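Local coordinates for protein acyltransferase (Actinoplanes teichomyceticus, PDB 4Q38) that probably transfers long-chain acyl groups from acyl-coenzyme A to the amino sugar of glycopeptide antibiotics such as teicoplanin, at residues S250-D255 against D290-E295. Residues are numbered along the deposited sequence; the frame is centred on the assembly and turned at random.
With COA (coenzyme A), chain D.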
# COMPACT_ATOMS: atom_id res chain seq x y z
N SER A 250 12.37 6.31 -1.30
CA SER A 250 13.24 5.27 -0.75
C SER A 250 12.87 3.97 -1.45
O SER A 250 11.71 3.56 -1.43
CB SER A 250 13.05 5.10 0.76
OG SER A 250 13.33 6.30 1.46
N SER A 251 13.84 3.32 -2.08
CA SER A 251 13.52 2.16 -2.90
C SER A 251 14.74 1.32 -3.25
O SER A 251 15.86 1.82 -3.37
CB SER A 251 12.85 2.60 -4.21
OG SER A 251 12.43 1.48 -4.97
N TRP A 252 14.50 0.03 -3.44
CA TRP A 252 15.49 -0.85 -4.08
C TRP A 252 15.92 -0.30 -5.43
O TRP A 252 17.05 -0.56 -5.88
CB TRP A 252 14.91 -2.24 -4.22
CG TRP A 252 13.71 -2.31 -5.14
CD1 TRP A 252 12.36 -2.20 -4.79
CD2 TRP A 252 13.71 -2.50 -6.59
NE1 TRP A 252 11.56 -2.29 -5.90
CE2 TRP A 252 12.30 -2.49 -7.01
CE3 TRP A 252 14.70 -2.67 -7.57
CZ2 TRP A 252 11.92 -2.64 -8.33
CZ3 TRP A 252 14.30 -2.82 -8.90
CH2 TRP A 252 12.94 -2.81 -9.27
N MET A 253 15.04 0.48 -6.06
CA MET A 253 15.23 1.05 -7.41
C MET A 253 16.37 2.04 -7.50
O MET A 253 16.93 2.27 -8.58
CB MET A 253 13.99 1.82 -7.85
CG MET A 253 12.88 1.03 -8.49
SD MET A 253 11.64 2.24 -8.94
CE MET A 253 10.16 1.32 -8.59
N LEU A 254 16.65 2.68 -6.38
CA LEU A 254 17.65 3.72 -6.33
C LEU A 254 19.04 3.17 -6.02
O LEU A 254 19.98 3.94 -5.91
CB LEU A 254 17.25 4.79 -5.30
CG LEU A 254 16.12 5.72 -5.78
CD1 LEU A 254 15.70 6.66 -4.65
CD2 LEU A 254 16.53 6.51 -7.02
N ASP A 255 19.15 1.86 -5.85
CA ASP A 255 20.44 1.21 -5.57
C ASP A 255 21.35 1.27 -6.79
O ASP A 255 21.08 0.62 -7.80
CB ASP A 255 20.22 -0.24 -5.16
CG ASP A 255 21.49 -0.93 -4.66
OD1 ASP A 255 22.61 -0.40 -4.86
OD2 ASP A 255 21.37 -2.00 -4.04
N ASP A 290 17.66 -6.85 0.92
CA ASP A 290 17.42 -8.06 0.14
C ASP A 290 15.93 -8.45 0.07
O ASP A 290 15.43 -8.79 -1.00
CB ASP A 290 18.24 -9.22 0.70
CG ASP A 290 19.74 -9.07 0.43
OD1 ASP A 290 20.15 -8.15 -0.31
OD2 ASP A 290 20.52 -9.89 0.96
N SER A 291 15.25 -8.40 1.20
CA SER A 291 13.84 -8.80 1.25
C SER A 291 12.96 -7.87 0.40
O SER A 291 12.03 -8.31 -0.25
CB SER A 291 13.34 -8.87 2.70
OG SER A 291 13.51 -7.63 3.35
N SER A 292 13.29 -6.58 0.40
CA SER A 292 12.54 -5.60 -0.38
C SER A 292 12.60 -5.89 -1.88
O SER A 292 11.56 -6.01 -2.53
CB SER A 292 13.04 -4.18 -0.09
OG SER A 292 12.28 -3.22 -0.81
N ILE A 293 13.81 -6.02 -2.44
CA ILE A 293 13.95 -6.28 -3.87
C ILE A 293 13.33 -7.64 -4.24
O ILE A 293 12.76 -7.80 -5.32
CB ILE A 293 15.42 -6.11 -4.39
CG1 ILE A 293 15.44 -5.92 -5.91
CG2 ILE A 293 16.31 -7.27 -3.96
CD1 ILE A 293 16.76 -5.39 -6.46
N LEU A 294 13.41 -8.60 -3.33
CA LEU A 294 12.83 -9.92 -3.58
C LEU A 294 11.29 -9.82 -3.60
O LEU A 294 10.64 -10.44 -4.44
CB LEU A 294 13.33 -10.94 -2.56
CG LEU A 294 14.78 -11.44 -2.76
CD1 LEU A 294 15.29 -12.14 -1.51
CD2 LEU A 294 14.90 -12.34 -3.97
N GLU A 295 10.73 -9.02 -2.70
CA GLU A 295 9.28 -8.75 -2.70
C GLU A 295 8.85 -8.16 -4.04
O GLU A 295 7.98 -8.71 -4.73
CB GLU A 295 8.86 -7.84 -1.54
CG GLU A 295 7.44 -7.26 -1.62
CD GLU A 295 6.34 -8.31 -1.45
OE1 GLU A 295 6.61 -9.40 -0.90
OE2 GLU A 295 5.20 -8.04 -1.88
N1A COA D . 9.94 -7.91 -11.90
C2A COA D . 10.55 -8.58 -12.90
N3A COA D . 11.18 -7.97 -13.93
C4A COA D . 11.23 -6.62 -13.99
C5A COA D . 10.59 -5.82 -12.93
C6A COA D . 9.92 -6.56 -11.84
N6A COA D . 9.31 -5.92 -10.81
N7A COA D . 10.80 -4.53 -13.26
C8A COA D . 11.51 -4.50 -14.41
N9A COA D . 11.76 -5.75 -14.85
C1B COA D . 12.52 -6.12 -16.07
C2B COA D . 12.01 -5.46 -17.33
O2B COA D . 10.98 -6.25 -17.93
C3B COA D . 13.27 -5.37 -18.17
O3B COA D . 13.56 -6.68 -18.69
P3B COA D . 14.48 -6.94 -19.99
O7A COA D . 13.59 -6.52 -21.12
O8A COA D . 14.78 -8.41 -19.87
O9A COA D . 15.70 -6.07 -19.81
C4B COA D . 14.33 -5.05 -17.12
O4B COA D . 13.87 -5.66 -15.92
C5B COA D . 14.58 -3.55 -16.92
O5B COA D . 13.38 -2.92 -16.44
P1A COA D . 13.21 -1.33 -16.35
O1A COA D . 12.95 -0.73 -17.70
O2A COA D . 14.36 -0.81 -15.53
O3A COA D . 11.87 -1.20 -15.44
P2A COA D . 10.36 -1.20 -15.99
O4A COA D . 9.97 0.21 -16.36
O5A COA D . 10.14 -2.29 -17.01
O6A COA D . 9.59 -1.65 -14.65
CBP COA D . 8.46 -1.07 -12.54
CCP COA D . 9.63 -0.81 -13.49
CDP COA D . 8.69 -0.15 -11.35
CEP COA D . 7.17 -0.70 -13.25
CAP COA D . 8.43 -2.55 -12.10
OAP COA D . 9.69 -2.92 -11.56
C9P COA D . 7.36 -2.94 -11.10
O9P COA D . 6.20 -3.07 -11.45
N8P COA D . 7.75 -3.16 -9.84
C7P COA D . 6.82 -3.38 -8.75
C6P COA D . 6.49 -2.07 -8.04
C5P COA D . 7.72 -1.49 -7.36
O5P COA D . 8.76 -2.13 -7.31
N4P COA D . 7.58 -0.27 -6.85
C3P COA D . 8.58 0.32 -5.96
C2P COA D . 8.51 -0.21 -4.54
S1P COA D . 9.80 0.57 -3.50
O HOH W 1 12.22 -0.89 -1.63
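Trp-252 and Ile-293 make the tight, buried part of this contact, where the 3-10 turn after strand 246-251 meets helix 290-298 in the GNAT-like domain. The two side chains cross at about a right angle: CD1 of Ile-293 approaches obliquely, 3.6 Å from CE3 of Trp-252, and CG1 lies near CD2 and CE3 of the same ring. Ile-293 presents this branch because its CG1 stands anti to the backbone N (chi1 -161°). Met-253 CG packs over one face of the indole near its rim, and Phe-296 and Ile-268, both coenzyme A-binding residues, also touch the ring.

The contact is looser at the partly exposed Ser-292, where a water enters and OG comes no nearer than 4.1 Å to Trp-252 CD1. No direct hydrogen bond joins the two segments; instead the water accepts from Trp-252 N at 3.1 Å and pairs with Ser-292 OG. Beside it, Ser-251 OG takes the amide of Met-253 (N to OG 3.0 Å, nearly straight at 166°), an ST turn that holds the start of the 3-10 segment. Ser-251 OG is also 3.1 Å from S1P, the thiol end of coenzyme A.

The polar edge of the buried indole faces the cofactor: Trp-252 NE1 donates to the pantetheine carbonyl O5P at 3.1 Å, a bent bond of 141°. Ser-251 and Met-253 also touch the acyl-sugar ligand. Packing against Ile-293 and the bond to O5P probably limit how the indole can tilt, consistent with a role in positioning the pantetheine arm.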